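PDB 5HGC: serpin from Taeniopygia guttata, which binds cortisol and, as a member of the serpin family, may inhibit serine endopeptidases. Local coordinates for residues Met209-Phe214 / Gln266-Leu271; Phe104-Leu109 / Gln164-Leu169; Phe172-Gly177 / Ser322-Glu327; Glu218-Thr223 / Lys246-Thr251. All blocks are in the same frame, centred on the assembly; numbering follows the deposited sequence.

The four contacts show how a serpin joins distant segments through its sheets. Along the sequence interaction 2 closes first; interaction 3 opens and encloses interaction 1, which in turn encloses interaction 4. Interactions 2 and 3 both use strand 167-176, part of the long central sheet, with their centres about 30 Å apart. Interactions 1 and 4 meet where Phe214 packs on Thr223, on the neighbouring strands 211-217 and 222-228, although their centres lie about 22 Å apart. Interactions 1 and 2 stand on opposite sides of the chain's centre, their centres about 51 Å apart. The central sheet joins segments between which the strands and helix of interactions 1 and 4 lie in sequence.

Interaction 1 (Met209-Phe214 / Gln266-Leu271); sequences MGRFDF and QRFMNL
Met209 crosses the Phe268 ring obliquely, its SD making a Met-aromatic contact while CG packs 3.4 Å from Phe268 CZ. The same carbon meets Asn270 OD1, an oxygen hydrogen-bonded to the hydroxyl of Tyr207. At Gly210 the chain turns a corner: its backbone angles would jam any CB against the preceding carbonyl oxygen, which calls for glycine. Gly210 N and O both hydrogen-bond to the backbone of Met269, and one face of the Phe268 ring lies over Gly210 N. Arg211 brings CG to the edge of that ring, while Gln266 OE1 stands over one face of its guanidinium, poorly angled for a hydrogen bond. In serpin terms this corner passes from sheet C to sheet B, and strand 265-283 follows it round as antiparallel partner. Phe212 makes the second backbone pair, with Arg267; its ring is sandwiched between Leu271 CD2 over one face and Gly210 C over the other, with Met269 CG at the edge, 3.5 Å from Phe212 CD2. Asp213 OD1 receives a weak hydrogen bond from Gln266 NE2 (3.2 Å), whereas OD2 forms a salt bridge with Arg226, a residue of the cortisol pocket. With CG opposite its own backbone N (chi1 174°), Phe214 lies alongside the extended Arg267, whose CD makes a CH-pi contact and whose guanidinium a cation-pi contact over one ring face, NH1 3.4 Å from Phe214 CZ. A serine here would probably deprive the guanidinium of its aromatic platform and open a gap beside Met269 CE, which rests 3.7 Å from Phe214 CD2.

Interaction 2 (Phe104-Leu109 / Gln164-Leu169); sequences FVTAAL and QTVMLL. Unlike the reference sequence in segment 104-109: Ala107 (reference Glu), Ala108 (reference Lys).
Phe104 and Leu168 lie side by side and point the same way, the leucine's CD2 branch filling the space next to the ring at 3.9 Å from Phe104 CD1. They are an antiparallel hydrogen-bonded pair in the long central sheet of the serpin fold, sheet A, where strand 100-106 borders strand 167-176. Behind them Ile142 of helix 135-149 touches both side chains, and the Phe128 ring of strand 126-130 meets that of Phe104. Val105 and Met167 lie on the other face: Val105 CG2 sits against the thioether, 4.1 Å from Met167 SD, and the end of the methionine leads away; its side chain also touches Val314. Just before Met167 the second segment has not yet entered the strand, yet Val166 O already receives Thr106 N at 2.8 Å, almost head-on to the carbonyl. Methyl CG2 of Thr106 is a small bump resting on that same carbonyl, 3.3 Å from Val166 O. A type I turn from Thr106 to Leu109 then folds the chain back, and Leu109 drops its CD1 methyl against Val166 CG1 at 3.5 Å, with Leu312 touching both residues. The turn is secured from within by an ST turn, Ala108 N donating to Thr106 OG1 at 3.0 Å.

Interaction 3 (Phe172-Gly177 / Ser322-Glu327); sequences FVYFKG and SLDVDE
Asp324 and Tyr174 meet at the phenol end, where Tyr174 OH donates to Asp324 OD2 across 2.7 Å. The carboxylate oxygen lies at the edge of the ring and is approached on its anti side, with ring and carboxylate planes 71° apart. Asp324 OD1 has its own partner, the hydroxyl of Ser277, so both oxygens are gripped and the group is unlikely to turn freely. Ser322 is bound through its backbone: its N donates to Val173 O at 2.9 Å and its O accepts from Phe175 N at 2.8 Å. Its OG lies in the plane of the Tyr174 ring, at the edge, 3.9 Å from Tyr174 CD1. Lys176 stretches its chain past Asp324, CD packing 3.7 Å from Asp324 CB, and delivers NZ to Asp326 OD2 in a salt bridge of 2.8 Å, reached from above the carboxylate plane. A phenylalanine in place of Tyr174 would probably leave Asp324 OD2 without its hydroxyl donor and the carboxylate more mobile. On the opposite face of the sheet Leu323 CD1 meets the edge of the Phe175 ring. The two strands run parallel, 7° between their directions, and are direct neighbours. In serpins these are strands 3 and 5 of sheet A, between which a cleaved reactive loop inserts; their direct pairing is consistent with an uninserted state. Strand 265-283 flanks strand 316-325 on its other edge, strand 355-361 packs against Leu323, and helix 135-149 lies under Phe172.

Interaction 4 (Glu218-Thr223 / Lys246-Thr251); sequences EELSCT and KQLEQT
The Gln247 carboxamide is the flat group that meets Leu220, and it does so through its nitrogen: NE2 rests 3.7 Å from Leu220 CD2. The amide's other end, OE1, stands 3.8 Å from Glu219 O, one acceptor beside another. A bend at chi2 (-109°) turns the amide back over the loop instead of letting it run straight out from the helix. Leu220 is the wedge of this contact. Its CD2 branch pushes in between Gln247 and Thr251, meeting Thr251 CG2 tip to tip at 4.0 Å, while its CD1 branch lies 4.1 Å from Leu248 CD1, the two leucines crossing at about a right angle. No hydrogen bond joins the two segments. The arrangement belongs to the serpin core around sheet B: the 218-223 segment links strand 211-217 to strand 222-228 through a hairpin turn, and helix 245-251 packs its side chains on that turn. A G1 beta bulge marks the return, Ser221 and Cys222 both facing Asp217, with Ser221 in a left-handed backbone conformation. One residue on, Cys222 points its sulfur at the helix, where both methyls of Leu248 receive it: SG is 3.8 Å from Leu248 CD1 and 3.9 Å from CD2 of the same residue. Leu248 is further enclosed by Trp260 of helix 254-263 and by Val238 and Pro240, and Leu220 also touches Thr256 of that helix.

Interaction 1 (Met209-Phe214 / Gln266-Leu271)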
loop_
_atom_site.group_PDB
_atom_site.type_symbol
_atom_site.label_atom_id
_atom_site.label_comp_id
_atom_site.label_asym_id
_atom_site.label_seq_id
_atom_site.Cartn_x
_atom_site.Cartn_y
_atom_site.Cartn_z
ATOM N N MET A 209 13.569 -4.875 -24.081
ATOM C CA MET A 209 13.682 -3.758 -25.039
ATOM C C MET A 209 12.323 -3.464 -25.669
ATOM O O MET A 209 11.672 -4.379 -26.120
ATOM C CB MET A 209 14.705 -4.131 -26.098
ATOM C CG MET A 209 15.066 -3.002 -27.057
ATOM S SD MET A 209 16.267 -3.425 -28.347
ATOM C CE MET A 209 15.408 -4.738 -29.264
ATOM N N GLY A 210 11.862 -2.214 -25.684
ATOM C CA GLY A 210 10.558 -1.943 -26.262
ATOM C C GLY A 210 10.074 -0.577 -25.895
ATOM O O GLY A 210 10.815 0.162 -25.298
ATOM N N ARG A 211 8.850 -0.227 -26.289
ATOM C CA ARG A 211 8.290 1.100 -26.035
ATOM C C ARG A 211 7.594 1.165 -24.657
ATOM O O ARG A 211 6.643 0.424 -24.417
ATOM C CB ARG A 211 7.315 1.508 -27.148
ATOM C CG ARG A 211 7.970 1.702 -28.502
ATOM C CD ARG A 211 6.988 1.785 -29.656
ATOM N NE ARG A 211 6.256 3.025 -29.544
ATOM C CZ ARG A 211 4.925 3.118 -29.436
ATOM N NH1 ARG A 211 4.164 2.012 -29.479
ATOM N NH2 ARG A 211 4.350 4.331 -29.321
ATOM N N PHE A 212 8.068 2.037 -23.763
ATOM C CA PHE A 212 7.463 2.206 -22.461
ATOM C C PHE A 212 7.141 3.659 -22.166
ATOM O O PHE A 212 7.855 4.569 -22.631
ATOM C CB PHE A 212 8.413 1.680 -21.412
ATOM C CG PHE A 212 8.879 0.289 -21.678
ATOM C CD1 PHE A 212 7.994 -0.796 -21.600
ATOM C CD2 PHE A 212 10.201 0.048 -22.007
ATOM C CE1 PHE A 212 8.444 -2.095 -21.865
ATOM C CE2 PHE A 212 10.668 -1.249 -22.240
ATOM C CZ PHE A 212 9.788 -2.325 -22.194
ATOM N N ASP A 213 6.108 3.884 -21.351
ATOM C CA ASP A 213 5.776 5.199 -20.888
ATOM C C ASP A 213 6.967 5.713 -20.138
ATOM O O ASP A 213 7.584 4.993 -19.336
ATOM C CB ASP A 213 4.499 5.180 -20.053
ATOM C CG ASP A 213 3.229 4.972 -20.927
ATOM O OD1 ASP A 213 3.342 4.754 -22.166
ATOM O OD2 ASP A 213 2.098 5.008 -20.398
ATOM N N PHE A 214 7.336 6.942 -20.473
ATOM C CA PHE A 214 8.548 7.556 -19.967
ATOM C C PHE A 214 8.330 9.038 -19.736
ATOM O O PHE A 214 7.560 9.678 -20.470
ATOM C CB PHE A 214 9.669 7.346 -20.970
ATOM C CG PHE A 214 10.926 8.052 -20.606
ATOM C CD1 PHE A 214 11.149 9.411 -21.012
ATOM C CD2 PHE A 214 11.903 7.398 -19.851
ATOM C CE1 PHE A 214 12.302 10.095 -20.614
ATOM C CE2 PHE A 214 13.084 8.071 -19.479
ATOM C CZ PHE A 214 13.286 9.404 -19.846
ATOM N N GLN A 266 5.243 7.119 -24.840
ATOM C CA GLN A 266 5.935 5.872 -25.214
ATOM C C GLN A 266 7.263 6.201 -25.885
ATOM O O GLN A 266 7.295 7.014 -26.795
ATOM C CB GLN A 266 5.064 5.032 -26.138
ATOM C CG GLN A 266 3.753 4.586 -25.508
ATOM C CD GLN A 266 3.580 3.092 -25.453
ATOM O OE1 GLN A 266 3.064 2.509 -26.401
ATOM N NE2 GLN A 266 3.980 2.460 -24.333
ATOM N N ARG A 267 8.348 5.618 -25.365
ATOM C CA ARG A 267 9.702 5.780 -25.855
ATOM C C ARG A 267 10.315 4.390 -25.987
ATOM O O ARG A 267 10.251 3.569 -25.071
ATOM C CB ARG A 267 10.485 6.592 -24.838
ATOM C CG ARG A 267 11.740 7.291 -25.339
ATOM C CD ARG A 267 12.423 7.970 -24.178
ATOM N NE ARG A 267 13.597 8.773 -24.555
ATOM C CZ ARG A 267 14.707 8.923 -23.803
ATOM N NH1 ARG A 267 14.857 8.298 -22.620
ATOM N NH2 ARG A 267 15.701 9.677 -24.252
ATOM N N PHE A 268 10.884 4.086 -27.145
ATOM C CA PHE A 268 11.614 2.827 -27.294
ATOM C C PHE A 268 12.967 2.892 -26.534
ATOM O O PHE A 268 13.696 3.911 -26.583
ATOM C CB PHE A 268 11.806 2.542 -28.758
ATOM C CG PHE A 268 12.379 1.200 -29.042
ATOM C CD1 PHE A 268 11.528 0.097 -29.239
ATOM C CD2 PHE A 268 13.761 1.026 -29.128
ATOM C CE1 PHE A 268 12.064 -1.175 -29.532
ATOM C CE2 PHE A 268 14.308 -0.210 -29.399
ATOM C CZ PHE A 268 13.467 -1.329 -29.598
ATOM N N MET A 269 13.271 1.830 -25.783
ATOM C CA MET A 269 14.400 1.827 -24.838
ATOM C C MET A 269 14.836 0.454 -24.398
ATOM O O MET A 269 14.091 -0.550 -24.537
ATOM C CB MET A 269 14.087 2.655 -23.587
ATOM C CG MET A 269 12.978 2.094 -22.722
ATOM S SD MET A 269 12.582 3.067 -21.251
ATOM C CE MET A 269 11.574 4.348 -21.977
ATOM N N ASN A 270 16.026 0.440 -23.820
ATOM C CA ASN A 270 16.525 -0.704 -23.111
ATOM C C ASN A 270 16.231 -0.479 -21.658
ATOM O O ASN A 270 16.616 0.586 -21.100
ATOM C CB ASN A 270 18.014 -0.794 -23.330
ATOM C CG ASN A 270 18.317 -1.093 -24.771
ATOM O OD1 ASN A 270 17.842 -2.098 -25.307
ATOM N ND2 ASN A 270 18.998 -0.172 -25.440
ATOM N N LEU A 271 15.513 -1.446 -21.074
ATOM C CA LEU A 271 15.019 -1.332 -19.697
ATOM C C LEU A 271 15.611 -2.451 -18.883
ATOM O O LEU A 271 15.515 -3.641 -19.267
ATOM C CB LEU A 271 13.488 -1.311 -19.601
ATOM C CG LEU A 271 12.916 -1.014 -18.203
ATOM C CD1 LEU A 271 13.314 0.334 -17.589
ATOM C CD2 LEU A 271 11.390 -1.166 -18.260
HETATM O O HOH W 1 7.316 5.254 -29.476
#

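Interaction 2 (Phe104-Leu109 / Gln164-Leu169)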
loop_
_atom_site.group_PDB
_atom_site.type_symbol
_atom_site.label_atom_id
_atom_site.label_comp_id
_atom_site.label_asym_id
_atom_site.label_seq_id
_atom_site.Cartn_x
_atom_site.Cartn_y
_atom_site.Cartn_z
ATOM N N PHE A 104 -8.535 -8.353 16.378
ATOM C CA PHE A 104 -8.389 -9.328 17.444
ATOM C C PHE A 104 -8.687 -8.593 18.746
ATOM O O PHE A 104 -7.944 -7.655 19.118
ATOM C CB PHE A 104 -6.995 -9.944 17.383
ATOM C CG PHE A 104 -6.741 -10.664 16.103
ATOM C CD1 PHE A 104 -6.217 -9.962 14.956
ATOM C CD2 PHE A 104 -7.047 -12.054 15.984
ATOM C CE1 PHE A 104 -5.998 -10.659 13.740
ATOM C CE2 PHE A 104 -6.805 -12.750 14.783
ATOM C CZ PHE A 104 -6.290 -12.047 13.662
ATOM N N VAL A 105 -9.828 -8.917 19.356
ATOM C CA VAL A 105 -10.343 -8.123 20.498
ATOM C C VAL A 105 -10.262 -9.027 21.727
ATOM O O VAL A 105 -10.567 -10.249 21.644
ATOM C CB VAL A 105 -11.801 -7.610 20.300
ATOM C CG1 VAL A 105 -12.277 -6.685 21.456
ATOM C CG2 VAL A 105 -11.906 -6.818 19.009
ATOM N N THR A 106 -9.827 -8.455 22.858
ATOM C CA THR A 106 -9.808 -9.204 24.119
ATOM C C THR A 106 -11.160 -9.846 24.414
ATOM O O THR A 106 -12.218 -9.207 24.258
ATOM C CB THR A 106 -9.373 -8.348 25.306
ATOM O OG1 THR A 106 -9.630 -9.078 26.499
ATOM C CG2 THR A 106 -10.118 -7.034 25.368
ATOM N N ALA A 107 -11.113 -11.122 24.788
ATOM C CA ALA A 107 -12.285 -11.848 25.278
ATOM C C ALA A 107 -13.016 -11.108 26.419
ATOM O O ALA A 107 -14.213 -11.271 26.600
ATOM C CB ALA A 107 -11.888 -13.264 25.678
ATOM N N ALA A 108 -12.287 -10.240 27.118
ATOM C CA ALA A 108 -12.810 -9.443 28.214
ATOM C C ALA A 108 -13.734 -8.266 27.809
ATOM O O ALA A 108 -14.156 -7.451 28.671
ATOM C CB ALA A 108 -11.644 -8.940 29.043
ATOM N N LEU A 109 -13.998 -8.125 26.514
ATOM C CA LEU A 109 -14.845 -7.032 26.057
ATOM C C LEU A 109 -16.005 -7.554 25.225
ATOM O O LEU A 109 -15.902 -8.621 24.585
ATOM C CB LEU A 109 -14.047 -6.012 25.249
ATOM C CG LEU A 109 -13.178 -5.014 26.014
ATOM C CD1 LEU A 109 -12.440 -4.172 24.991
ATOM C CD2 LEU A 109 -13.924 -4.120 27.017
ATOM N N GLN A 164 -1.735 -7.267 28.089
ATOM C CA GLN A 164 -2.808 -6.315 28.283
ATOM C C GLN A 164 -3.476 -5.688 27.006
ATOM O O GLN A 164 -4.136 -4.603 27.081
ATOM C CB GLN A 164 -2.273 -5.222 29.191
ATOM C CG GLN A 164 -2.714 -5.412 30.627
ATOM C CD GLN A 164 -2.607 -4.131 31.405
ATOM O OE1 GLN A 164 -1.526 -3.505 31.437
ATOM N NE2 GLN A 164 -3.727 -3.715 32.039
ATOM N N THR A 165 -3.278 -6.340 25.848
ATOM C CA THR A 165 -3.777 -5.826 24.571
ATOM C C THR A 165 -5.276 -5.834 24.649
ATOM O O THR A 165 -5.894 -6.807 25.027
ATOM C CB THR A 165 -3.304 -6.683 23.388
ATOM O OG1 THR A 165 -1.878 -6.655 23.336
ATOM C CG2 THR A 165 -3.823 -6.158 22.070
ATOM N N VAL A 166 -5.858 -4.710 24.317
ATOM C CA VAL A 166 -7.297 -4.640 24.262
ATOM C C VAL A 166 -7.737 -5.089 22.847
ATOM O O VAL A 166 -8.507 -6.043 22.705
ATOM C CB VAL A 166 -7.741 -3.225 24.679
ATOM C CG1 VAL A 166 -9.206 -3.001 24.422
ATOM C CG2 VAL A 166 -7.474 -3.013 26.170
ATOM N N MET A 167 -7.199 -4.421 21.812
ATOM C CA MET A 167 -7.517 -4.712 20.394
ATOM C C MET A 167 -6.298 -4.520 19.495
ATOM O O MET A 167 -5.595 -3.500 19.576
ATOM C CB MET A 167 -8.682 -3.837 19.921
ATOM C CG MET A 167 -8.889 -3.843 18.429
ATOM S SD MET A 167 -10.448 -3.105 17.936
ATOM C CE MET A 167 -10.204 -1.408 18.407
ATOM N N LEU A 168 -6.040 -5.538 18.693
ATOM C CA LEU A 168 -5.118 -5.514 17.595
ATOM C C LEU A 168 -5.887 -5.298 16.267
ATOM O O LEU A 168 -6.741 -6.100 15.901
ATOM C CB LEU A 168 -4.365 -6.856 17.563
ATOM C CG LEU A 168 -3.444 -7.048 16.348
ATOM C CD1 LEU A 168 -2.328 -6.000 16.320
ATOM C CD2 LEU A 168 -2.842 -8.433 16.260
ATOM N N LEU A 169 -5.607 -4.214 15.551
ATOM C CA LEU A 169 -6.124 -4.049 14.161
ATOM C C LEU A 169 -5.053 -4.522 13.224
ATOM O O LEU A 169 -3.963 -3.962 13.220
ATOM C CB LEU A 169 -6.478 -2.595 13.872
ATOM C CG LEU A 169 -6.965 -2.203 12.475
ATOM C CD1 LEU A 169 -8.264 -2.874 12.042
ATOM C CD2 LEU A 169 -7.138 -0.690 12.490
#

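Interaction 3 (Phe172-Gly177 / Ser322-Glu327)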
loop_
_atom_site.group_PDB
_atom_site.type_symbol
_atom_site.label_atom_id
_atom_site.label_comp_id
_atom_site.label_asym_id
_atom_site.label_seq_id
_atom_site.Cartn_x
_atom_site.Cartn_y
_atom_site.Cartn_z
ATOM N N PHE A 172 -3.305 -6.509 6.056
ATOM C CA PHE A 172 -2.259 -7.153 5.346
ATOM C C PHE A 172 -2.690 -7.396 3.918
ATOM O O PHE A 172 -3.871 -7.483 3.622
ATOM C CB PHE A 172 -1.848 -8.432 6.059
ATOM C CG PHE A 172 -2.998 -9.332 6.393
ATOM C CD1 PHE A 172 -3.852 -9.048 7.491
ATOM C CD2 PHE A 172 -3.243 -10.490 5.631
ATOM C CE1 PHE A 172 -4.924 -9.903 7.789
ATOM C CE2 PHE A 172 -4.312 -11.350 5.954
ATOM C CZ PHE A 172 -5.147 -11.056 7.020
ATOM N N VAL A 173 -1.711 -7.528 3.038
ATOM C CA VAL A 173 -1.971 -7.620 1.579
ATOM C C VAL A 173 -0.705 -8.092 0.912
ATOM O O VAL A 173 0.374 -7.586 1.216
ATOM C CB VAL A 173 -2.478 -6.283 0.973
ATOM C CG1 VAL A 173 -1.538 -5.144 1.332
ATOM C CG2 VAL A 173 -2.712 -6.438 -0.509
ATOM N N TYR A 174 -0.861 -9.110 0.070
ATOM C CA TYR A 174 0.198 -9.624 -0.795
ATOM C C TYR A 174 -0.237 -9.358 -2.261
ATOM O O TYR A 174 -1.434 -9.491 -2.599
ATOM C CB TYR A 174 0.441 -11.140 -0.587
ATOM C CG TYR A 174 1.264 -11.778 -1.712
ATOM C CD1 TYR A 174 2.689 -11.793 -1.665
ATOM C CD2 TYR A 174 0.634 -12.345 -2.858
ATOM C CE1 TYR A 174 3.445 -12.404 -2.684
ATOM C CE2 TYR A 174 1.393 -12.914 -3.902
ATOM C CZ TYR A 174 2.779 -12.933 -3.805
ATOM O OH TYR A 174 3.498 -13.499 -4.815
ATOM N N PHE A 175 0.733 -9.010 -3.121
ATOM C CA PHE A 175 0.451 -8.849 -4.527
ATOM C C PHE A 175 1.628 -9.345 -5.349
ATOM O O PHE A 175 2.802 -9.210 -4.953
ATOM C CB PHE A 175 0.104 -7.366 -4.825
ATOM C CG PHE A 175 -0.256 -7.072 -6.280
ATOM C CD1 PHE A 175 -1.508 -7.464 -6.822
ATOM C CD2 PHE A 175 0.652 -6.412 -7.122
ATOM C CE1 PHE A 175 -1.839 -7.196 -8.166
ATOM C CE2 PHE A 175 0.319 -6.147 -8.464
ATOM C CZ PHE A 175 -0.929 -6.541 -8.994
ATOM N N LYS A 176 1.305 -9.936 -6.489
ATOM C CA LYS A 176 2.258 -10.177 -7.585
ATOM C C LYS A 176 1.518 -9.894 -8.878
ATOM O O LYS A 176 0.435 -10.473 -9.183
ATOM C CB LYS A 176 2.793 -11.599 -7.565
ATOM C CG LYS A 176 3.639 -11.984 -8.772
ATOM C CD LYS A 176 4.579 -13.143 -8.425
ATOM C CE LYS A 176 5.413 -13.524 -9.619
ATOM N NZ LYS A 176 6.011 -14.876 -9.561
ATOM N N GLY A 177 2.048 -8.965 -9.645
ATOM C CA GLY A 177 1.329 -8.635 -10.839
ATOM C C GLY A 177 1.782 -9.518 -11.978
ATOM O O GLY A 177 2.923 -10.004 -11.997
ATOM N N SER A 322 3.223 -6.970 1.037
ATOM C CA SER A 322 4.185 -7.848 0.479
ATOM C C SER A 322 4.004 -7.950 -1.042
ATOM O O SER A 322 2.877 -8.020 -1.574
ATOM C CB SER A 322 4.015 -9.172 1.181
ATOM O OG SER A 322 5.040 -10.008 0.823
ATOM N N LEU A 323 5.116 -7.984 -1.747
ATOM C CA LEU A 323 5.096 -7.869 -3.208
ATOM C C LEU A 323 6.173 -8.724 -3.804
ATOM O O LEU A 323 7.315 -8.693 -3.362
ATOM C CB LEU A 323 5.331 -6.400 -3.608
ATOM C CG LEU A 323 5.626 -6.088 -5.093
ATOM C CD1 LEU A 323 4.357 -6.234 -5.958
ATOM C CD2 LEU A 323 6.289 -4.711 -5.289
ATOM N N ASP A 324 5.841 -9.480 -4.811
ATOM C CA ASP A 324 6.895 -10.045 -5.626
ATOM C C ASP A 324 6.901 -9.407 -7.017
ATOM O O ASP A 324 5.808 -9.108 -7.625
ATOM C CB ASP A 324 6.720 -11.557 -5.794
ATOM C CG ASP A 324 6.900 -12.303 -4.512
ATOM O OD1 ASP A 324 7.814 -11.947 -3.739
ATOM O OD2 ASP A 324 6.106 -13.240 -4.275
ATOM N N VAL A 325 8.131 -9.234 -7.523
ATOM C CA VAL A 325 8.376 -8.754 -8.877
ATOM C C VAL A 325 9.294 -9.712 -9.591
ATOM O O VAL A 325 10.433 -10.008 -9.121
ATOM C CB VAL A 325 9.050 -7.370 -8.832
ATOM C CG1 VAL A 325 9.406 -6.872 -10.248
ATOM C CG2 VAL A 325 8.146 -6.390 -8.092
ATOM N N ASP A 326 8.824 -10.180 -10.741
ATOM C CA ASP A 326 9.666 -10.978 -11.594
ATOM C C ASP A 326 9.313 -10.813 -13.094
ATOM O O ASP A 326 8.552 -9.897 -13.432
ATOM C CB ASP A 326 9.731 -12.436 -11.072
ATOM C CG ASP A 326 8.486 -13.288 -11.411
ATOM O OD1 ASP A 326 7.590 -12.912 -12.217
ATOM O OD2 ASP A 326 8.429 -14.395 -10.833
ATOM N N GLU A 327 9.857 -11.673 -13.978
ATOM C CA GLU A 327 9.754 -11.514 -15.447
ATOM C C GLU A 327 8.377 -11.723 -16.020
ATOM O O GLU A 327 8.104 -11.224 -17.097
ATOM C CB GLU A 327 10.729 -12.421 -16.207
ATOM C CG GLU A 327 12.201 -12.200 -15.916
ATOM C CD GLU A 327 12.679 -13.039 -14.751
ATOM O OE1 GLU A 327 13.913 -13.167 -14.508
ATOM O OE2 GLU A 327 11.806 -13.588 -14.049
HETATM O O HOH W 2 4.444 -7.637 -9.561
#

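Interaction 4 (Glu218-Thr223 / Lys246-Thr251)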
loop_
_atom_site.group_PDB
_atom_site.type_symbol
_atom_site.label_atom_id
_atom_site.label_comp_id
_atom_site.label_asym_id
_atom_site.label_seq_id
_atom_site.Cartn_x
_atom_site.Cartn_y
_atom_site.Cartn_z
ATOM N N GLU A 218 13.034 17.660 -14.744
ATOM C CA GLU A 218 14.254 18.358 -14.326
ATOM C C GLU A 218 14.083 18.829 -12.904
ATOM O O GLU A 218 14.948 18.539 -12.073
ATOM C CB GLU A 218 14.677 19.529 -15.237
ATOM C CG GLU A 218 15.150 19.142 -16.626
ATOM C CD GLU A 218 14.012 19.190 -17.633
ATOM O OE1 GLU A 218 12.845 18.982 -17.216
ATOM O OE2 GLU A 218 14.272 19.442 -18.838
ATOM N N GLU A 219 12.969 19.522 -12.625
ATOM C CA GLU A 219 12.599 19.954 -11.260
ATOM C C GLU A 219 12.949 18.889 -10.220
ATOM O O GLU A 219 13.579 19.205 -9.199
ATOM C CB GLU A 219 11.103 20.237 -11.140
ATOM C CG GLU A 219 10.474 21.118 -12.206
ATOM C CD GLU A 219 9.354 21.984 -11.632
ATOM O OE1 GLU A 219 9.104 21.923 -10.397
ATOM O OE2 GLU A 219 8.726 22.738 -12.417
ATOM N N LEU A 220 12.570 17.627 -10.481
ATOM C CA LEU A 220 12.825 16.619 -9.493
ATOM C C LEU A 220 14.026 15.739 -9.732
ATOM O O LEU A 220 14.446 15.016 -8.818
ATOM C CB LEU A 220 11.563 15.830 -9.151
ATOM C CG LEU A 220 10.418 16.673 -8.584
ATOM C CD1 LEU A 220 9.259 15.764 -8.270
ATOM C CD2 LEU A 220 10.822 17.396 -7.317
ATOM N N SER A 221 14.603 15.799 -10.935
ATOM C CA SER A 221 15.814 15.009 -11.273
ATOM C C SER A 221 15.550 13.503 -11.224
ATOM O O SER A 221 16.368 12.703 -10.696
ATOM C CB SER A 221 17.000 15.389 -10.373
ATOM O OG SER A 221 16.939 16.768 -10.033
ATOM N N CYS A 222 14.420 13.135 -11.827
ATOM C CA CYS A 222 13.844 11.791 -11.766
ATOM C C CYS A 222 13.545 11.260 -13.124
ATOM O O CYS A 222 12.874 11.936 -13.911
ATOM C CB CYS A 222 12.455 11.873 -11.138
ATOM S SG CYS A 222 12.534 12.036 -9.405
ATOM N N THR A 223 13.906 10.015 -13.357
ATOM C CA THR A 223 13.428 9.331 -14.529
ATOM C C THR A 223 12.208 8.564 -14.085
ATOM O O THR A 223 12.265 7.913 -13.088
ATOM C CB THR A 223 14.523 8.417 -15.072
ATOM O OG1 THR A 223 15.644 9.228 -15.427
ATOM C CG2 THR A 223 14.068 7.686 -16.291
ATOM N N LYS A 246 16.182 12.397 -1.019
ATOM C CA LYS A 246 15.620 13.172 0.135
ATOM C C LYS A 246 14.637 14.198 -0.422
ATOM O O LYS A 246 13.497 14.329 0.055
ATOM C CB LYS A 246 16.687 13.822 1.087
ATOM N N GLN A 247 15.059 14.856 -1.490
ATOM C CA GLN A 247 14.268 15.924 -2.094
ATOM C C GLN A 247 12.927 15.409 -2.685
ATOM O O GLN A 247 11.864 16.017 -2.449
ATOM C CB GLN A 247 15.137 16.660 -3.122
ATOM C CG GLN A 247 14.721 18.100 -3.419
ATOM C CD GLN A 247 14.111 18.302 -4.811
ATOM O OE1 GLN A 247 14.640 17.797 -5.835
ATOM N NE2 GLN A 247 13.002 19.076 -4.861
ATOM N N LEU A 248 13.001 14.294 -3.432
ATOM C CA LEU A 248 11.845 13.598 -3.972
ATOM C C LEU A 248 10.845 13.168 -2.866
ATOM O O LEU A 248 9.644 13.505 -2.965
ATOM C CB LEU A 248 12.297 12.379 -4.757
ATOM C CG LEU A 248 11.181 11.500 -5.330
ATOM C CD1 LEU A 248 10.283 12.261 -6.311
ATOM C CD2 LEU A 248 11.828 10.312 -6.008
ATOM N N GLU A 249 11.348 12.446 -1.844
ATOM C CA GLU A 249 10.587 12.141 -0.602
ATOM C C GLU A 249 9.788 13.319 -0.050
ATOM O O GLU A 249 8.603 13.162 0.220
ATOM C CB GLU A 249 11.491 11.658 0.531
ATOM C CG GLU A 249 12.107 10.311 0.286
ATOM C CD GLU A 249 13.170 9.956 1.318
ATOM O OE1 GLU A 249 13.548 10.793 2.177
ATOM O OE2 GLU A 249 13.628 8.799 1.270
ATOM N N GLN A 250 10.431 14.481 0.113
ATOM C CA GLN A 250 9.806 15.633 0.783
ATOM C C GLN A 250 8.770 16.363 -0.072
ATOM O O GLN A 250 7.991 17.151 0.428
ATOM C CB GLN A 250 10.858 16.641 1.271
ATOM C CG GLN A 250 11.673 16.243 2.507
ATOM C CD GLN A 250 13.094 16.890 2.542
ATOM O OE1 GLN A 250 13.428 17.844 1.790
ATOM N NE2 GLN A 250 13.944 16.344 3.396
ATOM N N THR A 251 8.762 16.112 -1.363
ATOM C CA THR A 251 7.894 16.830 -2.297
ATOM C C THR A 251 6.746 15.943 -2.724
ATOM O O THR A 251 5.684 16.444 -3.070
ATOM C CB THR A 251 8.698 17.085 -3.590
ATOM O OG1 THR A 251 9.988 17.552 -3.226
ATOM C CG2 THR A 251 7.987 18.027 -4.635
#